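Local coordinates for oligogalacturonate lyase (Yersinia enterocolitica subsp. enterocolitica, PDB 3PE7), which cleaves pectin-derived oligogalacturonates by beta-elimination in the cytoplasm, using a seven-bladed beta-propeller that binds a manganese ion, at residues A[37-42]-A[129-134]; A[79-84]-A[97-102]; A[101-106]-A[114-119]; A[125-130]-A[140-145]. All blocks are in the same frame, centred on the assembly; numbering follows the deposited sequence.

Contact 1. Residues A[37-42]-A[129-134]; sequences YFYQKC and TWVANS
Thr129 sets its side chain among Tyr37, Tyr39 and Gln40, and its two branches divide the work. Thr129 OG1 lies beside the backbone N (chi1 -57°), where it meets the Tyr37 ring at the edge, 3.3 Å from Tyr37 CE2 and near the ring plane. Thr129 OG1 is also 3.3 Å from Tyr39 OH, a weak hydrogen bond, and not a settled one, because its single proton has another acceptor within reach. The Tyr39 side chain comes from the opposite direction, CG placed between its backbone N and carbonyl carbon (chi1 54°), which brings the hydroxyl onto Thr129 and one ring edge onto Val131. There Tyr39 CE2 is 3.9 Å from the methyl Val131 CG2, the two side chains crossing at about a right angle. The other branch of the threonine, CG2, faces the amide end of Gln40, whose chain bends at chi2. A type I turn from Tyr37 to Gln40, closed by Gln40 N to Tyr37 O at 3.1 Å, presents Tyr37, Tyr39 and Gln40 to the strand. This loop runs from strand 33-34 to strand 49-54 and meets strand 124-132 near the middle of the propeller. Gln40 also leans on Phe87 of strand 87-88, Tyr39 meets His192 of strand 190-196 edge-to-face, and Tyr37 touches Gln350 and His355, both manganese ligands.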
loop_
_atom_site.group_PDB
_atom_site.type_symbol
_atom_site.label_atom_id
_atom_site.label_comp_id
_atom_site.label_asym_id
_atom_site.label_seq_id
_atom_site.Cartn_x
_atom_site.Cartn_y
_atom_site.Cartn_z
ATOM N N TYR A 37 -3.336 2.262 -1.276
ATOM C CA TYR A 37 -2.077 1.539 -1.154
ATOM C C TYR A 37 -2.306 0.028 -1.361
ATOM O O TYR A 37 -3.325 -0.528 -0.920
ATOM C CB TYR A 37 -1.403 1.823 0.192
ATOM C CG TYR A 37 -0.779 3.198 0.302
ATOM C CD1 TYR A 37 -0.151 3.803 -0.791
ATOM C CD2 TYR A 37 -0.758 3.868 1.525
ATOM C CE1 TYR A 37 0.460 5.076 -0.664
ATOM C CE2 TYR A 37 -0.157 5.113 1.662
ATOM C CZ TYR A 37 0.447 5.711 0.574
ATOM O OH TYR A 37 1.032 6.954 0.728
ATOM N N PHE A 38 -1.370 -0.606 -2.052
ATOM C CA PHE A 38 -1.560 -1.968 -2.570
ATOM C C PHE A 38 -1.740 -3.051 -1.514
ATOM O O PHE A 38 -2.297 -4.113 -1.808
ATOM C CB PHE A 38 -0.396 -2.364 -3.507
ATOM C CG PHE A 38 0.953 -2.308 -2.858
ATOM C CD1 PHE A 38 1.458 -3.402 -2.155
ATOM C CD2 PHE A 38 1.712 -1.133 -2.929
ATOM C CE1 PHE A 38 2.707 -3.340 -1.532
ATOM C CE2 PHE A 38 2.948 -1.058 -2.300
ATOM C CZ PHE A 38 3.449 -2.160 -1.609
ATOM N N TYR A 39 -1.241 -2.800 -0.305
ATOM C CA TYR A 39 -1.331 -3.798 0.782
ATOM C C TYR A 39 -2.624 -3.686 1.603
ATOM O O TYR A 39 -2.898 -4.554 2.468
ATOM C CB TYR A 39 -0.078 -3.747 1.670
ATOM C CG TYR A 39 0.221 -2.368 2.222
ATOM C CD1 TYR A 39 0.998 -1.450 1.501
ATOM C CD2 TYR A 39 -0.289 -1.977 3.469
ATOM C CE1 TYR A 39 1.269 -0.168 2.013
ATOM C CE2 TYR A 39 -0.031 -0.715 3.974
ATOM C CZ TYR A 39 0.731 0.188 3.241
ATOM O OH TYR A 39 0.987 1.436 3.764
ATOM N N GLN A 40 -3.413 -2.638 1.337
ATOM C CA GLN A 40 -4.685 -2.369 2.049
ATOM C C GLN A 40 -5.882 -2.899 1.256
ATOM O O GLN A 40 -5.975 -2.698 0.030
ATOM C CB GLN A 40 -4.882 -0.861 2.331
ATOM C CG GLN A 40 -3.794 -0.188 3.225
ATOM C CD GLN A 40 -3.947 -0.518 4.713
ATOM O OE1 GLN A 40 -4.111 0.391 5.548
ATOM N NE2 GLN A 40 -3.886 -1.807 5.057
ATOM N N LYS A 41 -6.807 -3.579 1.941
ATOM C CA LYS A 41 -7.978 -4.142 1.251
ATOM C C LYS A 41 -8.838 -3.079 0.570
ATOM O O LYS A 41 -9.292 -2.129 1.230
ATOM C CB LYS A 41 -8.843 -4.975 2.220
ATOM C CG LYS A 41 -10.100 -5.532 1.564
ATOM C CD LYS A 41 -10.906 -6.360 2.569
ATOM C CE LYS A 41 -12.282 -6.685 1.998
ATOM N NZ LYS A 41 -13.103 -7.488 2.978
ATOM N N CYS A 42 -9.039 -3.230 -0.753
ATOM C CA CYS A 42 -9.926 -2.341 -1.514
ATOM C C CYS A 42 -11.062 -3.021 -2.280
ATOM O O CYS A 42 -12.016 -2.368 -2.631
ATOM C CB CYS A 42 -9.144 -1.439 -2.498
ATOM S SG CYS A 42 -8.122 -2.341 -3.709
ATOM N N THR A 129 0.793 4.927 7.439
ATOM C CA THR A 129 -0.492 4.254 7.303
ATOM C C THR A 129 -0.784 3.374 8.528
ATOM O O THR A 129 0.089 2.660 8.984
ATOM C CB THR A 129 -0.501 3.393 6.017
ATOM O OG1 THR A 129 -0.219 4.241 4.883
ATOM C CG2 THR A 129 -1.854 2.741 5.803
ATOM N N TRP A 130 -2.004 3.455 9.042
ATOM C CA TRP A 130 -2.446 2.555 10.124
ATOM C C TRP A 130 -2.883 1.234 9.498
ATOM O O TRP A 130 -3.628 1.235 8.500
ATOM C CB TRP A 130 -3.604 3.188 10.893
ATOM C CG TRP A 130 -3.184 4.396 11.639
ATOM C CD1 TRP A 130 -3.068 5.664 11.148
ATOM C CD2 TRP A 130 -2.784 4.458 13.015
ATOM N NE1 TRP A 130 -2.627 6.522 12.141
ATOM C CE2 TRP A 130 -2.446 5.804 13.296
ATOM C CE3 TRP A 130 -2.673 3.506 14.038
ATOM C CZ2 TRP A 130 -2.018 6.224 14.569
ATOM C CZ3 TRP A 130 -2.238 3.924 15.302
ATOM C CH2 TRP A 130 -1.922 5.271 15.555
ATOM N N VAL A 131 -2.440 0.108 10.072
ATOM C CA VAL A 131 -2.714 -1.211 9.461
ATOM C C VAL A 131 -3.399 -2.110 10.482
ATOM O O VAL A 131 -2.953 -2.200 11.620
ATOM C CB VAL A 131 -1.399 -1.880 8.959
ATOM C CG1 VAL A 131 -1.623 -3.363 8.576
ATOM C CG2 VAL A 131 -0.839 -1.100 7.782
ATOM N N ALA A 132 -4.480 -2.768 10.065
ATOM C CA ALA A 132 -5.245 -3.611 10.989
ATOM C C ALA A 132 -4.693 -5.021 11.074
ATOM O O ALA A 132 -3.993 -5.494 10.179
ATOM C CB ALA A 132 -6.717 -3.646 10.587
ATOM N N ASN A 133 -5.016 -5.691 12.178
ATOM C CA ASN A 133 -4.845 -7.136 12.260
ATOM C C ASN A 133 -5.906 -7.857 11.407
ATOM O O ASN A 133 -6.859 -7.242 10.932
ATOM C CB ASN A 133 -4.888 -7.577 13.735
ATOM C CG ASN A 133 -6.258 -7.366 14.385
ATOM O OD1 ASN A 133 -7.056 -6.554 13.943
ATOM N ND2 ASN A 133 -6.528 -8.124 15.442
ATOM N N SER A 134 -5.730 -9.155 11.181
ATOM C CA SER A 134 -6.648 -9.879 10.301
ATOM C C SER A 134 -8.089 -9.853 10.802
ATOM O O SER A 134 -9.029 -9.764 10.007
ATOM C CB SER A 134 -6.174 -11.318 10.114
ATOM O OG SER A 134 -4.946 -11.350 9.408
#

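Contact 2. Residues A[79-84]-A[97-102]; sequences RGDNTF and YVKDGR
Gly80 to Asn82 run antiparallel to Val98 to Asp100, joined by a single bridge between Asp81 and Lys99, whose CA atoms are 4.7 Å apart. Asp100 N gives a bond of 2.8 Å to Gly80 O, and Asn82 N one of 3.1 Å to Val98 O that enters nearly along the C=O axis and is almost straight (169°). The backbones then part, and a water takes over the pairing, donating to Asn82 O and accepting from Val98 N. A second water donates to both Gly80 O and Val98 O and accepts from Gly101 N, tying the turn to the bridge. Gly80 O is thus held by an amide and a water, with Lys99 CA adding a CA-H...O contact.

Asp81 turns CG beside its own backbone N (chi1 -62°), which brings the carboxylate back toward Tyr97 and Lys99. Asp81 OD1 comes within 3.4 Å of Tyr97 CE2, carboxylate and ring planes standing 78° apart, and lies alongside Lys99 CG at 3.7 Å. A further water sits between Asp81 OD1 and Tyr97 OH. Asn82 OD1 accepts from Phe84 N at 2.8 Å, an Asx turn, and from Gly85 N as well.

Backbone and water bonds therefore carry this surface contact, not ion pairing: Lys99 NZ stays 6.0 Å from Asp81 OD1. The main polar ends are anchored outside it, Asp81 OD2 on Thr76 and Tyr97 OH on Glu114, though the lysine may still favour a charged Asp81.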
loop_
_atom_site.group_PDB
_atom_site.type_symbol
_atom_site.label_atom_id
_atom_site.label_comp_id
_atom_site.label_asym_id
_atom_site.label_seq_id
_atom_site.Cartn_x
_atom_site.Cartn_y
_atom_site.Cartn_z
ATOM N N ARG A 79 -12.424 18.300 3.042
ATOM C CA ARG A 79 -11.080 18.583 2.507
ATOM C C ARG A 79 -9.852 17.851 3.087
ATOM O O ARG A 79 -8.727 18.049 2.596
ATOM C CB ARG A 79 -10.832 20.108 2.524
ATOM C CG ARG A 79 -11.811 20.874 1.631
ATOM N N GLY A 80 -10.046 17.018 4.097
ATOM C CA GLY A 80 -8.906 16.421 4.796
ATOM C C GLY A 80 -8.748 14.913 4.734
ATOM O O GLY A 80 -8.150 14.327 5.628
ATOM N N ASP A 81 -9.275 14.271 3.692
ATOM C CA ASP A 81 -9.162 12.802 3.612
ATOM C C ASP A 81 -7.796 12.395 3.113
ATOM O O ASP A 81 -7.306 12.955 2.129
ATOM C CB ASP A 81 -10.196 12.193 2.659
ATOM C CG ASP A 81 -11.628 12.446 3.091
ATOM O OD1 ASP A 81 -11.855 12.850 4.257
ATOM O OD2 ASP A 81 -12.521 12.246 2.235
ATOM N N ASN A 82 -7.196 11.404 3.763
ATOM C CA ASN A 82 -6.062 10.711 3.175
ATOM C C ASN A 82 -6.667 9.537 2.430
ATOM O O ASN A 82 -7.163 8.594 3.047
ATOM C CB ASN A 82 -5.088 10.229 4.241
ATOM C CG ASN A 82 -3.927 9.450 3.664
ATOM O OD1 ASN A 82 -4.103 8.573 2.807
ATOM N ND2 ASN A 82 -2.720 9.748 4.155
ATOM N N THR A 83 -6.649 9.632 1.106
ATOM C CA THR A 83 -7.314 8.657 0.246
ATOM C C THR A 83 -6.426 7.460 -0.110
ATOM O O THR A 83 -6.808 6.605 -0.931
ATOM C CB THR A 83 -7.890 9.303 -1.040
ATOM O OG1 THR A 83 -6.877 10.098 -1.683
ATOM C CG2 THR A 83 -9.107 10.175 -0.683
ATOM N N PHE A 84 -5.263 7.365 0.524
ATOM C CA PHE A 84 -4.360 6.269 0.198
ATOM C C PHE A 84 -4.371 5.167 1.244
ATOM O O PHE A 84 -4.297 3.985 0.909
ATOM C CB PHE A 84 -2.921 6.788 0.007
ATOM C CG PHE A 84 -2.774 7.637 -1.221
ATOM C CD1 PHE A 84 -3.171 8.984 -1.199
ATOM C CD2 PHE A 84 -2.284 7.093 -2.401
ATOM C CE1 PHE A 84 -3.049 9.767 -2.338
ATOM C CE2 PHE A 84 -2.160 7.866 -3.538
ATOM C CZ PHE A 84 -2.543 9.192 -3.508
ATOM N N TYR A 97 -10.271 4.980 7.632
ATOM C CA TYR A 97 -9.361 5.924 6.987
ATOM C C TYR A 97 -9.014 7.039 7.968
ATOM O O TYR A 97 -9.649 7.174 9.014
ATOM C CB TYR A 97 -10.003 6.517 5.715
ATOM C CG TYR A 97 -11.029 7.595 6.001
ATOM C CD1 TYR A 97 -12.311 7.274 6.467
ATOM C CD2 TYR A 97 -10.720 8.950 5.809
ATOM C CE1 TYR A 97 -13.258 8.273 6.728
ATOM C CE2 TYR A 97 -11.670 9.949 6.077
ATOM C CZ TYR A 97 -12.925 9.604 6.535
ATOM O OH TYR A 97 -13.865 10.582 6.813
ATOM N N VAL A 98 -8.010 7.835 7.617
ATOM C CA VAL A 98 -7.587 8.961 8.456
ATOM C C VAL A 98 -8.053 10.301 7.858
ATOM O O VAL A 98 -7.832 10.601 6.670
ATOM C CB VAL A 98 -6.067 8.992 8.662
ATOM C CG1 VAL A 98 -5.665 10.211 9.539
ATOM C CG2 VAL A 98 -5.579 7.697 9.298
ATOM N N LYS A 99 -8.699 11.093 8.707
ATOM C CA LYS A 99 -9.184 12.414 8.332
ATOM C C LYS A 99 -8.386 13.459 9.104
ATOM O O LYS A 99 -8.119 13.296 10.304
ATOM C CB LYS A 99 -10.666 12.543 8.656
ATOM C CG LYS A 99 -11.402 13.632 7.854
ATOM C CD LYS A 99 -12.686 14.071 8.553
ATOM C CE LYS A 99 -13.518 12.897 9.059
ATOM N NZ LYS A 99 -14.927 13.271 9.422
ATOM N N ASP A 100 -7.990 14.513 8.389
ATOM C CA ASP A 100 -7.262 15.644 8.964
ATOM C C ASP A 100 -5.967 15.257 9.653
ATOM O O ASP A 100 -5.542 15.912 10.610
ATOM C CB ASP A 100 -8.185 16.481 9.870
ATOM C CG ASP A 100 -9.251 17.203 9.082
ATOM O OD1 ASP A 100 -8.949 17.688 7.973
ATOM O OD2 ASP A 100 -10.402 17.268 9.556
ATOM N N GLY A 101 -5.336 14.191 9.159
ATOM C CA GLY A 101 -4.074 13.716 9.692
ATOM C C GLY A 101 -4.100 13.022 11.045
ATOM O O GLY A 101 -3.156 12.324 11.375
ATOM N N ARG A 102 -5.178 13.182 11.806
ATOM C CA ARG A 102 -5.177 12.822 13.239
ATOM C C ARG A 102 -6.320 11.894 13.661
ATOM O O ARG A 102 -6.215 11.191 14.670
ATOM C CB ARG A 102 -5.239 14.102 14.104
ATOM C CG ARG A 102 -6.574 14.843 13.983
ATOM C CD ARG A 102 -6.490 16.335 14.276
ATOM N NE ARG A 102 -7.653 17.043 13.722
ATOM C CZ ARG A 102 -7.947 18.327 13.924
ATOM N NH1 ARG A 102 -7.174 19.102 14.683
ATOM N NH2 ARG A 102 -9.036 18.837 13.363
HETATM O O HOH W 1 -5.729 12.662 6.769
HETATM O O HOH W 2 -13.996 13.273 5.706
HETATM O O HOH W 3 -6.347 7.073 5.397
#

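Contact 3. Residues A[101-106]-A[114-119]; sequences GRNLMR and ENVVYQ
Leu104 O takes two amides of the neighbouring strand, Val117 N at 2.7 Å and, weakly, Tyr118 N at 3.5 Å. Val117 and Tyr118 both face Leu104, a classic beta bulge, and the register shifts by one there. Before it, Leu104 N reaches Tyr118 O at 2.8 Å; beyond it, Arg106 and Asn115 exchange both bonds of a regular pair.

On the face of Asn103 and Gln119, the extended glutamine (chi1 179°) lies alongside the asparagine. Its NE2 gives Asn103 OD1 a nearly straight bond of 2.7 Å (175°), in the carbonyl plane of the acceptor and the amide plane of the donor, with the two amides 32° apart. Met105, bent at chi2 and chi3, curls toward strand 114-119 so that SD rests 3.7 Å from Val116 CB and CE 3.6 Å from Glu114 OE1, a carboxylate oxygen hydrogen-bonded to Tyr97 OH. Leu104 CD1 lies 4.0 Å from CB of the bulge residue Val117, the two side chains pointing the same way.

Strands 103-108 and 114-119 form the outer hairpin of a four-stranded antiparallel sheet, the meander that makes a beta-propeller blade.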
loop_
_atom_site.group_PDB
_atom_site.type_symbol
_atom_site.label_atom_id
_atom_site.label_comp_id
_atom_site.label_asym_id
_atom_site.label_seq_id
_atom_site.Cartn_x
_atom_site.Cartn_y
_atom_site.Cartn_z
ATOM N N GLY A 101 -5.336 14.191 9.159
ATOM C CA GLY A 101 -4.074 13.716 9.692
ATOM C C GLY A 101 -4.100 13.022 11.045
ATOM O O GLY A 101 -3.156 12.324 11.375
ATOM N N ARG A 102 -5.178 13.182 11.806
ATOM C CA ARG A 102 -5.177 12.822 13.239
ATOM C C ARG A 102 -6.320 11.894 13.661
ATOM O O ARG A 102 -6.215 11.191 14.670
ATOM C CB ARG A 102 -5.239 14.102 14.104
ATOM C CG ARG A 102 -6.574 14.843 13.983
ATOM C CD ARG A 102 -6.490 16.335 14.276
ATOM N NE ARG A 102 -7.653 17.043 13.722
ATOM C CZ ARG A 102 -7.947 18.327 13.924
ATOM N NH1 ARG A 102 -7.174 19.102 14.683
ATOM N NH2 ARG A 102 -9.036 18.837 13.363
ATOM N N ASN A 103 -7.415 11.916 12.914
ATOM C CA ASN A 103 -8.624 11.202 13.321
ATOM C C ASN A 103 -8.796 9.906 12.545
ATOM O O ASN A 103 -9.073 9.951 11.340
ATOM C CB ASN A 103 -9.859 12.076 13.080
ATOM C CG ASN A 103 -9.860 13.335 13.934
ATOM O OD1 ASN A 103 -9.491 13.299 15.102
ATOM N ND2 ASN A 103 -10.262 14.459 13.343
ATOM N N LEU A 104 -8.609 8.776 13.231
ATOM C CA LEU A 104 -8.862 7.481 12.609
ATOM C C LEU A 104 -10.370 7.244 12.631
ATOM O O LEU A 104 -10.979 7.152 13.711
ATOM C CB LEU A 104 -8.081 6.366 13.326
ATOM C CG LEU A 104 -8.000 4.977 12.656
ATOM C CD1 LEU A 104 -9.346 4.227 12.639
ATOM C CD2 LEU A 104 -7.407 5.016 11.248
ATOM N N MET A 105 -10.968 7.159 11.444
ATOM C CA MET A 105 -12.417 7.107 11.285
ATOM C C MET A 105 -12.862 5.720 10.849
ATOM O O MET A 105 -12.124 5.028 10.146
ATOM C CB MET A 105 -12.882 8.083 10.194
ATOM C CG MET A 105 -12.375 9.514 10.322
ATOM S SD MET A 105 -12.977 10.299 11.845
ATOM C CE MET A 105 -14.733 10.237 11.571
ATOM N N ARG A 106 -14.070 5.350 11.264
ATOM C CA ARG A 106 -14.781 4.181 10.749
ATOM C C ARG A 106 -16.066 4.636 10.083
ATOM O O ARG A 106 -16.889 5.353 10.684
ATOM C CB ARG A 106 -15.100 3.180 11.873
ATOM C CG ARG A 106 -15.742 1.857 11.377
ATOM C CD ARG A 106 -16.253 1.018 12.566
ATOM N NE ARG A 106 -16.875 -0.234 12.122
ATOM C CZ ARG A 106 -18.133 -0.365 11.713
ATOM N NH1 ARG A 106 -18.971 0.669 11.685
ATOM N NH2 ARG A 106 -18.572 -1.562 11.338
ATOM N N GLU A 114 -20.224 8.068 10.252
ATOM C CA GLU A 114 -18.837 7.933 10.673
ATOM C C GLU A 114 -18.667 8.059 12.185
ATOM O O GLU A 114 -19.398 8.791 12.848
ATOM C CB GLU A 114 -17.925 8.960 9.960
ATOM C CG GLU A 114 -18.231 9.136 8.472
ATOM C CD GLU A 114 -17.083 9.756 7.685
ATOM O OE1 GLU A 114 -15.947 9.892 8.237
ATOM O OE2 GLU A 114 -17.330 10.116 6.511
ATOM N N ASN A 115 -17.677 7.362 12.714
ATOM C CA ASN A 115 -17.306 7.460 14.121
ATOM C C ASN A 115 -15.803 7.673 14.212
ATOM O O ASN A 115 -15.034 7.014 13.495
ATOM C CB ASN A 115 -17.690 6.153 14.839
ATOM C CG ASN A 115 -17.408 6.192 16.316
ATOM O OD1 ASN A 115 -17.961 7.027 17.048
ATOM N ND2 ASN A 115 -16.557 5.278 16.783
ATOM N N VAL A 116 -15.354 8.572 15.085
ATOM C CA VAL A 116 -13.911 8.639 15.303
ATOM C C VAL A 116 -13.470 7.576 16.310
ATOM O O VAL A 116 -13.899 7.568 17.468
ATOM C CB VAL A 116 -13.339 10.102 15.538
ATOM C CG1 VAL A 116 -14.396 11.076 15.872
ATOM C CG2 VAL A 116 -12.130 10.118 16.495
ATOM N N VAL A 117 -12.649 6.648 15.836
ATOM C CA VAL A 117 -12.239 5.522 16.659
ATOM C C VAL A 117 -11.089 5.924 17.578
ATOM O O VAL A 117 -11.047 5.527 18.750
ATOM C CB VAL A 117 -11.847 4.298 15.793
ATOM C CG1 VAL A 117 -11.261 3.207 16.656
ATOM C CG2 VAL A 117 -13.064 3.778 15.016
ATOM N N TYR A 118 -10.156 6.714 17.050
ATOM C CA TYR A 118 -8.975 7.122 17.809
ATOM C C TYR A 118 -8.485 8.448 17.261
ATOM O O TYR A 118 -8.524 8.658 16.043
ATOM C CB TYR A 118 -7.850 6.067 17.716
ATOM C CG TYR A 118 -6.508 6.487 18.295
ATOM C CD1 TYR A 118 -5.456 6.883 17.461
ATOM C CD2 TYR A 118 -6.279 6.471 19.680
ATOM C CE1 TYR A 118 -4.219 7.259 17.975
ATOM C CE2 TYR A 118 -5.027 6.843 20.216
ATOM C CZ TYR A 118 -4.004 7.252 19.351
ATOM O OH TYR A 118 -2.768 7.620 19.862
ATOM N N GLN A 119 -8.039 9.330 18.160
ATOM C CA GLN A 119 -7.410 10.583 17.758
ATOM C C GLN A 119 -5.964 10.635 18.243
ATOM O O GLN A 119 -5.685 10.454 19.438
ATOM C CB GLN A 119 -8.188 11.786 18.297
ATOM C CG GLN A 119 -7.570 13.122 17.923
ATOM C CD GLN A 119 -8.434 14.291 18.316
ATOM O OE1 GLN A 119 -8.271 14.852 19.393
ATOM N NE2 GLN A 119 -9.370 14.656 17.454
#

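Contact 4. Residues A[125-130]-A[140-145]; sequences VGYGTW and VGIEIR
Val125 and Ile144 exchange both backbone bonds of an antiparallel pair in the hairpin of strands 124-132 and 138-145, the first two strands of a four-stranded propeller blade. Each bond, Val125 N to Ile144 O and Ile144 N to Val125 O, measures 2.8 Å. Next, Tyr127 N gives Ile142 O a straight bond of 2.9 Å (171°), its donor tilted from the carbonyl plane. The chain then turns a corner at Gly128, and Tyr127 O faces Ile142 O without a proton between them. Water fills in for the missing strand bond: the one N-H of Ile142 is shared between two waters, 2.9 Å and 3.2 Å from Ile142 N, both lying by Tyr127 O, the second also by Thr129 O.

Tyr127, with CG anti to N (chi1 172°), lies alongside the isoleucines, its CB 3.7 Å from Ile144 CD1. Glu143 stretches to the indole of Trp130, where Glu143 OE2 lies in the ring plane at the edge, 3.7 Å from Trp130 CH2. Both carboxylate oxygens of Glu143 have partners: OE1 a salt bridge to Arg169 of strand 168-174, OE2 a hydrogen bond with Tyr118 OH of the preceding blade. Gly141 packs on a face of the same indole in a CH-pi contact, its CA 3.8 Å from the centroid of the six-membered ring.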
loop_
_atom_site.group_PDB
_atom_site.type_symbol
_atom_site.label_atom_id
_atom_site.label_comp_id
_atom_site.label_asym_id
_atom_site.label_seq_id
_atom_site.Cartn_x
_atom_site.Cartn_y
_atom_site.Cartn_z
ATOM N N VAL A 125 2.199 13.552 16.118
ATOM C CA VAL A 125 1.715 13.607 14.738
ATOM C C VAL A 125 1.726 12.179 14.169
ATOM O O VAL A 125 2.747 11.486 14.231
ATOM C CB VAL A 125 2.599 14.523 13.850
ATOM C CG1 VAL A 125 2.004 14.658 12.450
ATOM C CG2 VAL A 125 2.783 15.899 14.487
ATOM N N GLY A 126 0.590 11.760 13.614
ATOM C CA GLY A 126 0.519 10.464 12.934
ATOM C C GLY A 126 1.452 10.458 11.728
ATOM O O GLY A 126 1.511 11.430 10.970
ATOM N N TYR A 127 2.195 9.367 11.570
ATOM C CA TYR A 127 3.084 9.176 10.432
ATOM C C TYR A 127 2.761 7.882 9.693
ATOM O O TYR A 127 2.687 6.815 10.292
ATOM C CB TYR A 127 4.561 9.188 10.839
ATOM C CG TYR A 127 5.465 8.802 9.689
ATOM C CD1 TYR A 127 5.991 7.508 9.583
ATOM C CD2 TYR A 127 5.748 9.716 8.665
ATOM C CE1 TYR A 127 6.804 7.139 8.499
ATOM C CE2 TYR A 127 6.551 9.353 7.581
ATOM C CZ TYR A 127 7.076 8.067 7.511
ATOM O OH TYR A 127 7.850 7.706 6.445
ATOM N N GLY A 128 2.572 7.989 8.386
ATOM C CA GLY A 128 2.287 6.819 7.544
ATOM C C GLY A 128 0.901 6.222 7.736
ATOM O O GLY A 128 -0.052 6.907 8.151
ATOM N N THR A 129 0.793 4.927 7.439
ATOM C CA THR A 129 -0.492 4.254 7.303
ATOM C C THR A 129 -0.784 3.374 8.528
ATOM O O THR A 129 0.089 2.660 8.984
ATOM C CB THR A 129 -0.501 3.393 6.017
ATOM O OG1 THR A 129 -0.219 4.241 4.883
ATOM C CG2 THR A 129 -1.854 2.741 5.803
ATOM N N TRP A 130 -2.004 3.455 9.042
ATOM C CA TRP A 130 -2.446 2.555 10.124
ATOM C C TRP A 130 -2.883 1.234 9.498
ATOM O O TRP A 130 -3.628 1.235 8.500
ATOM C CB TRP A 130 -3.604 3.188 10.893
ATOM C CG TRP A 130 -3.184 4.396 11.639
ATOM C CD1 TRP A 130 -3.068 5.664 11.148
ATOM C CD2 TRP A 130 -2.784 4.458 13.015
ATOM N NE1 TRP A 130 -2.627 6.522 12.141
ATOM C CE2 TRP A 130 -2.446 5.804 13.296
ATOM C CE3 TRP A 130 -2.673 3.506 14.038
ATOM C CZ2 TRP A 130 -2.018 6.224 14.569
ATOM C CZ3 TRP A 130 -2.238 3.924 15.302
ATOM C CH2 TRP A 130 -1.922 5.271 15.555
ATOM N N VAL A 140 -2.038 -1.039 14.104
ATOM C CA VAL A 140 -0.710 -0.508 14.415
ATOM C C VAL A 140 -0.409 0.705 13.528
ATOM O O VAL A 140 -0.853 0.777 12.379
ATOM C CB VAL A 140 0.436 -1.548 14.326
ATOM C CG1 VAL A 140 0.408 -2.468 15.557
ATOM C CG2 VAL A 140 0.378 -2.369 13.028
ATOM N N GLY A 141 0.339 1.656 14.091
ATOM C CA GLY A 141 0.740 2.862 13.358
ATOM C C GLY A 141 1.859 3.577 14.082
ATOM O O GLY A 141 2.192 3.229 15.214
ATOM N N ILE A 142 2.428 4.594 13.439
ATOM C CA ILE A 142 3.521 5.368 14.023
ATOM C C ILE A 142 3.036 6.760 14.403
ATOM O O ILE A 142 2.302 7.380 13.658
ATOM C CB ILE A 142 4.713 5.513 13.039
ATOM C CG1 ILE A 142 5.256 4.140 12.611
ATOM C CG2 ILE A 142 5.849 6.362 13.640
ATOM C CD1 ILE A 142 5.762 3.266 13.746
ATOM N N GLU A 143 3.444 7.226 15.579
ATOM C CA GLU A 143 3.277 8.631 15.956
ATOM C C GLU A 143 4.640 9.236 16.239
ATOM O O GLU A 143 5.511 8.591 16.836
ATOM C CB GLU A 143 2.374 8.758 17.187
ATOM C CG GLU A 143 0.925 8.331 16.915
ATOM C CD GLU A 143 0.065 8.312 18.156
ATOM O OE1 GLU A 143 0.570 8.657 19.258
ATOM O OE2 GLU A 143 -1.128 7.972 18.009
ATOM N N ILE A 144 4.838 10.471 15.789
ATOM C CA ILE A 144 6.123 11.156 15.949
ATOM C C ILE A 144 5.892 12.375 16.833
ATOM O O ILE A 144 4.873 13.050 16.696
ATOM C CB ILE A 144 6.707 11.589 14.576
ATOM C CG1 ILE A 144 6.867 10.352 13.667
ATOM C CG2 ILE A 144 8.026 12.381 14.761
ATOM C CD1 ILE A 144 7.609 10.580 12.322
ATOM N N ARG A 145 6.807 12.632 17.761
ATOM C CA ARG A 145 6.625 13.763 18.660
ATOM C C ARG A 145 6.545 15.035 17.822
ATOM O O ARG A 145 7.342 15.218 16.906
ATOM C CB ARG A 145 7.766 13.844 19.681
ATOM C CG ARG A 145 7.423 14.741 20.850
ATOM C CD ARG A 145 8.574 14.883 21.841
ATOM N NE ARG A 145 8.921 13.621 22.494
ATOM C CZ ARG A 145 8.200 13.031 23.451
ATOM N NH1 ARG A 145 7.070 13.571 23.892
ATOM N NH2 ARG A 145 8.623 11.889 23.983
HETATM O O HOH W 4 2.293 4.106 10.297
HETATM O O HOH W 5 0.408 6.023 11.899
#

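Overall arrangement
Contacts 2 and 3 share one blade and meet through Tyr97 OH and Glu114 OE1, 2.6 Å apart. Contact 4 lies in the following blade, joined to contact 3 by Tyr118 OH and Glu143 OE2 at 2.5 Å. Trp130, common to contacts 1 and 4, packs across this boundary on Val98, Leu104 and Tyr118, with its CD1 3.7 Å from Val98 CG2. Contact 1 brings in a loop near the middle of the propeller, and Tyr37 N reaches Phe84 O of contact 2 at 2.9 Å. It also lies beside the metal site: the Tyr37 side chain is about 5 Å from the manganese ion, against about 10 Å for the side chain of Thr129 and about 12 Å for that of Asn82.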